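Local coordinates for trypsin-resistant surface T6 protein (Streptococcus pyogenes serotype M6, PDB 4P0D) that forms, as the backbone pilin, the repeating structural subunit of the pili on the streptococcal cell surface, and is the T6 antigen, at residues 421-426 against 433-438; 155-160 against 314-319. The protein carries 1 engineered substitution. All coordinates share one frame; numbering follows the deposited sequence.

Contact 1: residues 421-426 against 433-438; sequences SEQVGW and YSIDSR
Trp426 and Tyr433 pair across a tight beta hairpin, strands 425-428 and 431-434, at the margin of a four-stranded antiparallel sheet. They form an antiparallel hydrogen-bonded pair, each N-H meeting the other's carbonyl: Trp426 N reaches Tyr433 O at 2.7 Å and 161°, and Tyr433 N reaches Trp426 O at the same length. Past Gly425 and Ser434 a water links the segments, donating to Val424 O and accepting from Ile435 N. Val424 and Gly425 both face Ala447 of the neighbouring strand, a classic beta bulge. Gly425 O is held from its own segment: Gln423 NE2 lies 2.8 Å from it, in a nearly straight bond that arrives from above the carbonyl plane. The extended Gln423 chain also sets NE2 over the centre of one face of the Trp426 indole. Arg438 covers the opposite face. With CG anti to the backbone N (chi1 -178°) and the chain straight as far as NE, its CG sits over the five-membered ring, 3.6 Å from the centroid, a CH-pi contact. Its guanidinium continues over the CZ2-CH2 rim of the six-membered ring, the two planes only 16° apart, with Arg438 NE 3.3 Å from Trp426 CZ2.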
ATOM      1  N   SER A 421      16.487 -11.382  36.083  1.00 42.62           N
ATOM      2  CA  SER A 421      16.884 -10.686  34.863  1.00 39.50           C
ATOM      3  C   SER A 421      16.342  -9.267  34.765  1.00 37.42           C
ATOM      4  O   SER A 421      15.354  -8.905  35.408  1.00 36.62           O
ATOM      5  CB  SER A 421      16.405 -11.468  33.634  1.00 39.94           C
ATOM      6  OG  SER A 421      15.003 -11.718  33.706  1.00 36.70           O
ATOM      7  N   GLU A 422      16.978  -8.485  33.906  1.00 34.64           N
ATOM      8  CA  GLU A 422      16.581  -7.104  33.712  1.00 33.59           C
ATOM      9  C   GLU A 422      15.343  -6.975  32.821  1.00 30.65           C
ATOM     10  O   GLU A 422      14.892  -7.917  32.154  1.00 28.41           O
ATOM     11  CB  GLU A 422      17.743  -6.281  33.138  1.00 34.52           C
ATOM     12  CG  GLU A 422      17.968  -6.440  31.648  1.00 35.81           C
ATOM     13  CD  GLU A 422      19.394  -6.135  31.237  1.00 37.76           C
ATOM     14  OE1 GLU A 422      19.604  -5.250  30.363  1.00 36.76           O
ATOM     15  OE2 GLU A 422      20.300  -6.798  31.784  1.00 37.58           O
ATOM     16  N   GLN A 423      14.811  -5.771  32.834  1.00 28.51           N
ATOM     17  CA  GLN A 423      13.709  -5.395  31.986  1.00 26.93           C
ATOM     18  C   GLN A 423      14.094  -5.533  30.515  1.00 24.68           C
ATOM     19  O   GLN A 423      15.188  -5.118  30.104  1.00 25.75           O
ATOM     20  CB  GLN A 423      13.344  -3.949  32.284  1.00 26.06           C
ATOM     21  CG  GLN A 423      12.063  -3.503  31.617  1.00 26.39           C
ATOM     22  CD  GLN A 423      11.802  -2.031  31.819  1.00 27.39           C
ATOM     23  OE1 GLN A 423      12.409  -1.396  32.676  1.00 28.58           O
ATOM     24  NE2 GLN A 423      10.896  -1.478  31.023  1.00 27.50           N
ATOM     25  N   VAL A 424      13.198  -6.116  29.725  1.00 23.35           N
ATOM     26  CA  VAL A 424      13.440  -6.288  28.288  1.00 21.66           C
ATOM     27  C   VAL A 424      12.598  -5.347  27.414  1.00 20.87           C
ATOM     28  O   VAL A 424      12.945  -5.114  26.264  1.00 20.07           O
ATOM     29  CB  VAL A 424      13.251  -7.749  27.841  1.00 22.27           C
ATOM     30  CG1 VAL A 424      14.300  -8.628  28.505  1.00 22.93           C
ATOM     31  CG2 VAL A 424      11.847  -8.265  28.135  1.00 22.91           C
ATOM     32  N   GLY A 425      11.504  -4.814  27.955  1.00 18.78           N
ATOM     33  CA  GLY A 425      10.732  -3.822  27.245  1.00 18.98           C
ATOM     34  C   GLY A 425       9.553  -3.312  28.042  1.00 18.76           C
ATOM     35  O   GLY A 425       9.625  -3.193  29.280  1.00 19.10           O
ATOM     36  N   TRP A 426       8.472  -3.026  27.327  1.00 17.67           N
ATOM     37  CA  TRP A 426       7.263  -2.438  27.903  1.00 17.41           C
ATOM     38  C   TRP A 426       6.001  -3.131  27.397  1.00 18.47           C
ATOM     39  O   TRP A 426       5.958  -3.632  26.274  1.00 16.20           O
ATOM     40  CB  TRP A 426       7.198  -0.951  27.547  1.00 16.89           C
ATOM     41  CG  TRP A 426       8.386  -0.162  28.061  1.00 17.25           C
ATOM     42  CD1 TRP A 426       9.515   0.176  27.373  1.00 17.00           C
ATOM     43  CD2 TRP A 426       8.539   0.386  29.373  1.00 17.71           C
ATOM     44  NE1 TRP A 426      10.366   0.898  28.175  1.00 17.31           N
ATOM     45  CE2 TRP A 426       9.787   1.047  29.409  1.00 17.67           C
ATOM     46  CE3 TRP A 426       7.732   0.395  30.525  1.00 18.26           C
ATOM     47  CZ2 TRP A 426      10.262   1.699  30.558  1.00 17.75           C
ATOM     48  CZ3 TRP A 426       8.217   1.051  31.675  1.00 18.64           C
ATOM     49  CH2 TRP A 426       9.464   1.680  31.678  1.00 17.62           C
ATOM     50  N   TYR A 433       6.375  -3.742  23.574  1.00 17.18           N
ATOM     51  CA  TYR A 433       7.215  -2.724  22.964  1.00 16.82           C
ATOM     52  C   TYR A 433       8.613  -2.882  23.484  1.00 15.86           C
ATOM     53  O   TYR A 433       8.813  -3.082  24.681  1.00 15.59           O
ATOM     54  CB  TYR A 433       6.753  -1.323  23.365  1.00 17.43           C
ATOM     55  CG  TYR A 433       5.394  -0.981  22.843  1.00 18.37           C
ATOM     56  CD1 TYR A 433       4.252  -1.446  23.483  1.00 19.14           C
ATOM     57  CD2 TYR A 433       5.248  -0.216  21.701  1.00 18.62           C
ATOM     58  CE1 TYR A 433       2.996  -1.159  22.996  1.00 19.99           C
ATOM     59  CE2 TYR A 433       3.996   0.102  21.217  1.00 19.75           C
ATOM     60  CZ  TYR A 433       2.877  -0.384  21.864  1.00 20.20           C
ATOM     61  OH  TYR A 433       1.636  -0.080  21.366  1.00 21.62           O
ATOM     62  N   SER A 434       9.579  -2.679  22.608  1.00 14.82           N
ATOM     63  CA  SER A 434      10.975  -2.701  22.989  1.00 14.42           C
ATOM     64  C   SER A 434      11.294  -1.450  23.807  1.00 14.49           C
ATOM     65  O   SER A 434      10.527  -0.487  23.830  1.00 13.84           O
ATOM     66  CB  SER A 434      11.848  -2.739  21.749  1.00 14.55           C
ATOM     67  OG  SER A 434      11.745  -1.522  21.032  1.00 14.37           O
ATOM     68  N   ILE A 435      12.447  -1.471  24.459  1.00 14.94           N
ATOM     69  CA  ILE A 435      12.936  -0.335  25.229  1.00 15.27           C
ATOM     70  C   ILE A 435      12.980   0.920  24.363  1.00 14.93           C
ATOM     71  O   ILE A 435      12.553   2.008  24.790  1.00 14.82           O
ATOM     72  CB  ILE A 435      14.346  -0.624  25.797  1.00 16.31           C
ATOM     73  CG1 ILE A 435      14.314  -1.783  26.809  1.00 17.63           C
ATOM     74  CG2 ILE A 435      14.971   0.622  26.391  1.00 15.90           C
ATOM     75  CD1 ILE A 435      13.586  -1.496  28.108  1.00 18.49           C
ATOM     76  N   ASP A 436      13.492   0.780  23.145  1.00 14.50           N
ATOM     77  CA  ASP A 436      13.629   1.933  22.250  1.00 14.66           C
ATOM     78  C   ASP A 436      12.310   2.424  21.645  1.00 13.92           C
ATOM     79  O   ASP A 436      12.263   3.501  21.071  1.00 14.18           O
ATOM     80  CB  ASP A 436      14.659   1.652  21.151  1.00 15.23           C
ATOM     81  CG  ASP A 436      16.086   1.605  21.686  1.00 16.70           C
ATOM     82  OD1 ASP A 436      16.401   2.312  22.673  1.00 16.59           O
ATOM     83  OD2 ASP A 436      16.891   0.845  21.110  1.00 17.67           O
ATOM     84  N   SER A 437      11.253   1.630  21.768  1.00 14.17           N
ATOM     85  CA  SER A 437       9.926   2.038  21.331  1.00 14.05           C
ATOM     86  C   SER A 437       8.979   2.242  22.524  1.00 14.36           C
ATOM     87  O   SER A 437       7.775   2.014  22.416  1.00 13.78           O
ATOM     88  CB  SER A 437       9.361   1.011  20.355  1.00 13.99           C
ATOM     89  OG  SER A 437       9.927   1.189  19.069  1.00 14.42           O
ATOM     90  N   ARG A 438       9.524   2.682  23.657  1.00 15.36           N
ATOM     91  CA  ARG A 438       8.709   2.953  24.850  1.00 16.37           C
ATOM     92  C   ARG A 438       7.550   3.899  24.516  1.00 16.70           C
ATOM     93  O   ARG A 438       7.798   5.036  24.090  1.00 15.97           O
ATOM     94  CB  ARG A 438       9.586   3.562  25.947  1.00 16.45           C
ATOM     95  CG  ARG A 438       8.838   3.827  27.241  1.00 17.42           C
ATOM     96  CD  ARG A 438       9.729   4.534  28.230  1.00 18.11           C
ATOM     97  NE  ARG A 438       9.130   4.643  29.560  1.00 18.73           N
ATOM     98  CZ  ARG A 438       9.817   5.001  30.646  1.00 19.92           C
ATOM     99  NH1 ARG A 438      11.114   5.281  30.568  1.00 19.27           N
ATOM    100  NH2 ARG A 438       9.209   5.066  31.823  1.00 20.51           N
TER
HETATM  101  O   HOH W   1      14.537  -3.706  24.029  1.00 31.93           O

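Contact 2: residues 155-160 against 314-319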
ATOM      1  N   THR A 155       9.832   4.122   8.173  1.00 15.73           N
ATOM      2  CA  THR A 155      11.010   4.464   8.957  1.00 15.65           C
ATOM      3  C   THR A 155      10.887   3.792  10.313  1.00 15.27           C
ATOM      4  O   THR A 155       9.837   3.243  10.635  1.00 14.87           O
ATOM      5  CB  THR A 155      11.143   5.974   9.126  1.00 16.47           C
ATOM      6  OG1 THR A 155       9.960   6.487   9.768  1.00 16.17           O
ATOM      7  CG2 THR A 155      11.350   6.638   7.739  1.00 16.93           C
ATOM      8  N   GLY A 156      11.972   3.802  11.082  1.00 14.52           N
ATOM      9  CA  GLY A 156      12.023   3.082  12.365  1.00 14.36           C
ATOM     10  C   GLY A 156      12.775   1.765  12.235  1.00 14.52           C
ATOM     11  O   GLY A 156      12.959   1.042  13.217  1.00 13.11           O
ATOM     12  N   THR A 157      13.194   1.476  11.003  1.00 14.61           N
ATOM     13  CA  THR A 157      13.878   0.254  10.632  1.00 15.61           C
ATOM     14  C   THR A 157      15.386   0.483  10.608  1.00 16.45           C
ATOM     15  O   THR A 157      15.871   1.631  10.707  1.00 16.08           O
ATOM     16  CB  THR A 157      13.451  -0.180   9.203  1.00 15.73           C
ATOM     17  OG1 THR A 157      13.499   0.960   8.340  1.00 14.17           O
ATOM     18  CG2 THR A 157      12.021  -0.768   9.181  1.00 15.18           C
ATOM     19  N   ILE A 158      16.123  -0.617  10.444  1.00 17.10           N
ATOM     20  CA  ILE A 158      17.566  -0.577  10.339  1.00 17.80           C
ATOM     21  C   ILE A 158      17.949  -1.074   8.945  1.00 18.61           C
ATOM     22  O   ILE A 158      17.578  -2.178   8.571  1.00 17.20           O
ATOM     23  CB  ILE A 158      18.206  -1.510  11.384  1.00 18.35           C
ATOM     24  CG1 ILE A 158      17.819  -1.090  12.808  1.00 19.49           C
ATOM     25  CG2 ILE A 158      19.718  -1.575  11.202  1.00 18.93           C
ATOM     26  CD1 ILE A 158      18.422   0.225  13.233  1.00 20.26           C
ATOM     27  N   ASP A 159      18.697  -0.265   8.194  1.00 19.19           N
ATOM     28  CA  ASP A 159      19.075  -0.635   6.824  1.00 21.06           C
ATOM     29  C   ASP A 159      20.131  -1.732   6.825  1.00 20.65           C
ATOM     30  O   ASP A 159      21.173  -1.603   7.462  1.00 21.12           O
ATOM     31  CB  ASP A 159      19.592   0.575   6.032  1.00 22.25           C
ATOM     32  CG  ASP A 159      18.463   1.493   5.542  1.00 23.40           C
ATOM     33  OD1 ASP A 159      17.357   1.010   5.232  1.00 23.51           O
ATOM     34  OD2 ASP A 159      18.698   2.715   5.445  1.00 27.20           O
ATOM     35  N   ASP A 160      19.828  -2.814   6.122  1.00 20.73           N
ATOM     36  CA  ASP A 160      20.762  -3.908   5.904  1.00 21.29           C
ATOM     37  C   ASP A 160      21.020  -4.002   4.394  1.00 21.39           C
ATOM     38  O   ASP A 160      20.292  -4.695   3.682  1.00 19.22           O
ATOM     39  CB  ASP A 160      20.127  -5.197   6.434  1.00 21.66           C
ATOM     40  CG  ASP A 160      21.015  -6.412   6.248  1.00 22.28           C
ATOM     41  OD1 ASP A 160      22.213  -6.229   5.960  1.00 22.65           O
ATOM     42  OD2 ASP A 160      20.492  -7.534   6.367  1.00 21.48           O
ATOM     43  N   LYS A 314       5.869  -2.064   1.205  1.00 19.15           N
ATOM     44  CA  LYS A 314       7.221  -2.104   1.764  1.00 19.37           C
ATOM     45  C   LYS A 314       7.347  -3.411   2.540  1.00 18.91           C
ATOM     46  O   LYS A 314       6.433  -3.813   3.255  1.00 20.26           O
ATOM     47  CB  LYS A 314       7.484  -0.903   2.663  1.00 19.97           C
ATOM     48  CG  LYS A 314       7.436   0.456   1.951  1.00 20.63           C
ATOM     49  CD  LYS A 314       8.522   0.652   0.898  1.00 21.99           C
ATOM     50  CE  LYS A 314       9.923   0.449   1.450  1.00 22.90           C
ATOM     51  NZ  LYS A 314      10.944   0.495   0.370  1.00 23.60           N
ATOM     52  N   ILE A 315       8.456  -4.094   2.374  1.00 19.29           N
ATOM     53  CA  ILE A 315       8.669  -5.345   3.085  1.00 19.33           C
ATOM     54  C   ILE A 315       9.699  -5.033   4.134  1.00 19.08           C
ATOM     55  O   ILE A 315      10.732  -4.391   3.853  1.00 20.49           O
ATOM     56  CB  ILE A 315       9.168  -6.471   2.149  1.00 20.49           C
ATOM     57  CG1 ILE A 315       8.301  -6.568   0.900  1.00 22.26           C
ATOM     58  CG2 ILE A 315       9.189  -7.821   2.872  1.00 20.10           C
ATOM     59  CD1 ILE A 315       8.930  -7.436  -0.187  1.00 23.56           C
ATOM     60  N   VAL A 316       9.435  -5.470   5.353  1.00 18.63           N
ATOM     61  CA  VAL A 316      10.409  -5.325   6.397  1.00 18.09           C
ATOM     62  C   VAL A 316      10.810  -6.710   6.870  1.00 17.53           C
ATOM     63  O   VAL A 316       9.974  -7.593   6.981  1.00 16.08           O
ATOM     64  CB  VAL A 316       9.876  -4.445   7.539  1.00 18.82           C
ATOM     65  CG1 VAL A 316      10.896  -4.339   8.642  1.00 19.78           C
ATOM     66  CG2 VAL A 316       9.548  -3.051   6.993  1.00 18.61           C
ATOM     67  N   TYR A 317      12.101  -6.872   7.137  1.00 17.12           N
ATOM     68  CA  TYR A 317      12.692  -8.189   7.433  1.00 17.72           C
ATOM     69  C   TYR A 317      13.138  -8.324   8.895  1.00 18.00           C
ATOM     70  O   TYR A 317      13.464  -7.336   9.556  1.00 18.14           O
ATOM     71  CB  TYR A 317      13.872  -8.418   6.504  1.00 18.38           C
ATOM     72  CG  TYR A 317      13.462  -8.486   5.056  1.00 18.98           C
ATOM     73  CD1 TYR A 317      12.935  -9.661   4.514  1.00 19.19           C
ATOM     74  CD2 TYR A 317      13.553  -7.373   4.228  1.00 19.71           C
ATOM     75  CE1 TYR A 317      12.541  -9.727   3.192  1.00 18.76           C
ATOM     76  CE2 TYR A 317      13.162  -7.443   2.897  1.00 19.78           C
ATOM     77  CZ  TYR A 317      12.661  -8.623   2.394  1.00 19.13           C
ATOM     78  OH  TYR A 317      12.259  -8.692   1.083  1.00 20.35           O
ATOM     79  N   THR A 318      13.135  -9.557   9.399  1.00 18.00           N
ATOM     80  CA  THR A 318      13.747  -9.855  10.694  1.00 17.79           C
ATOM     81  C   THR A 318      14.552 -11.137  10.551  1.00 17.27           C
ATOM     82  O   THR A 318      14.292 -11.947   9.649  1.00 16.72           O
ATOM     83  CB  THR A 318      12.708 -10.073  11.823  1.00 18.75           C
ATOM     84  OG1 THR A 318      12.048 -11.337  11.646  1.00 19.89           O
ATOM     85  CG2 THR A 318      11.658  -9.006  11.829  1.00 19.27           C
ATOM     86  N   TYR A 319      15.495 -11.323  11.474  1.00 16.69           N
ATOM     87  CA  TYR A 319      16.296 -12.538  11.560  1.00 16.49           C
ATOM     88  C   TYR A 319      16.222 -13.083  12.977  1.00 16.86           C
ATOM     89  O   TYR A 319      15.728 -12.421  13.897  1.00 15.05           O
ATOM     90  CB  TYR A 319      17.763 -12.227  11.240  1.00 17.20           C
ATOM     91  CG  TYR A 319      17.941 -11.393   9.980  1.00 17.52           C
ATOM     92  CD1 TYR A 319      17.620 -11.916   8.731  1.00 17.40           C
ATOM     93  CD2 TYR A 319      18.387 -10.075  10.053  1.00 17.97           C
ATOM     94  CE1 TYR A 319      17.756 -11.160   7.577  1.00 18.23           C
ATOM     95  CE2 TYR A 319      18.535  -9.307   8.899  1.00 19.19           C
ATOM     96  CZ  TYR A 319      18.214  -9.851   7.664  1.00 18.37           C
ATOM     97  OH  TYR A 319      18.347  -9.082   6.514  1.00 20.09           O
TER
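Asp160 turns its CG anti to the backbone N (chi1 180°), while Tyr319 sets CG anti to its carbonyl carbon and beside its backbone N; these rotations carry the carboxylate and the phenol toward each other from two separate segments. Tyr319 OH donates to Asp160 OD2 at 2.6 Å, a short bond that meets the oxygen nearly along its C-O axis. Carboxylate and ring planes stand 84° apart, almost perpendicular, and Asp160 CG stays 3.8 Å from Tyr319 OH. The same OD2 also accepts from the backbone N of Trp394, giving this buried oxygen two donors. Together they would be expected to stabilise the carboxylate as an anion and restrict its rotation, with the phenol directed at one oxygen of the pair.

The pilin is built of three domains with an Ig-like fold, and here residues 155-160 run from the end of the long strand 139-155 into the short hairpin of strands 158-160 and 163-165. Residues 314-319 instead carry the end of strand 307-316 toward strand 320-327. Their touching parts run 62° apart, and no backbone hydrogen bond joins them, which argues against sheet pairing here. Thr165 packs against both Asp160 and Tyr319, and Tyr317 bonds through its backbone to Lys164 and Thr166.

The second point of touch is apolar. Thr157 CG2 approaches both methyls of Val316, at 3.8 Å from Val316 CG1 and 4.0 Å from Val316 CG2, the two side chains crossing at a slant. Leu172 of strand 171-179 packs against Thr157 and Val316 alike.

How the contacts relate
Contact 1 and contact 2 come in series, their centres 19 Å apart. Contact 1 joins neighbouring strands of one hairpin and is only partly buried: Ile435 and Arg438 are exposed. Contact 2 bridges segments with 153 residues between them, and three of its four touching residues are buried. They share no strand, yet both adjoin strand 171-179, through Ser437 OG to Val171 N in contact 1 and through Leu172 in contact 2. The chemistry follows: backbone pairing, a water and a cationic side chain laid on an indole in contact 1; one side-chain hydrogen bond and one methyl contact in contact 2. Area between the segments does not track burial: 386 Å² in contact 1, 139 Å² in contact 2.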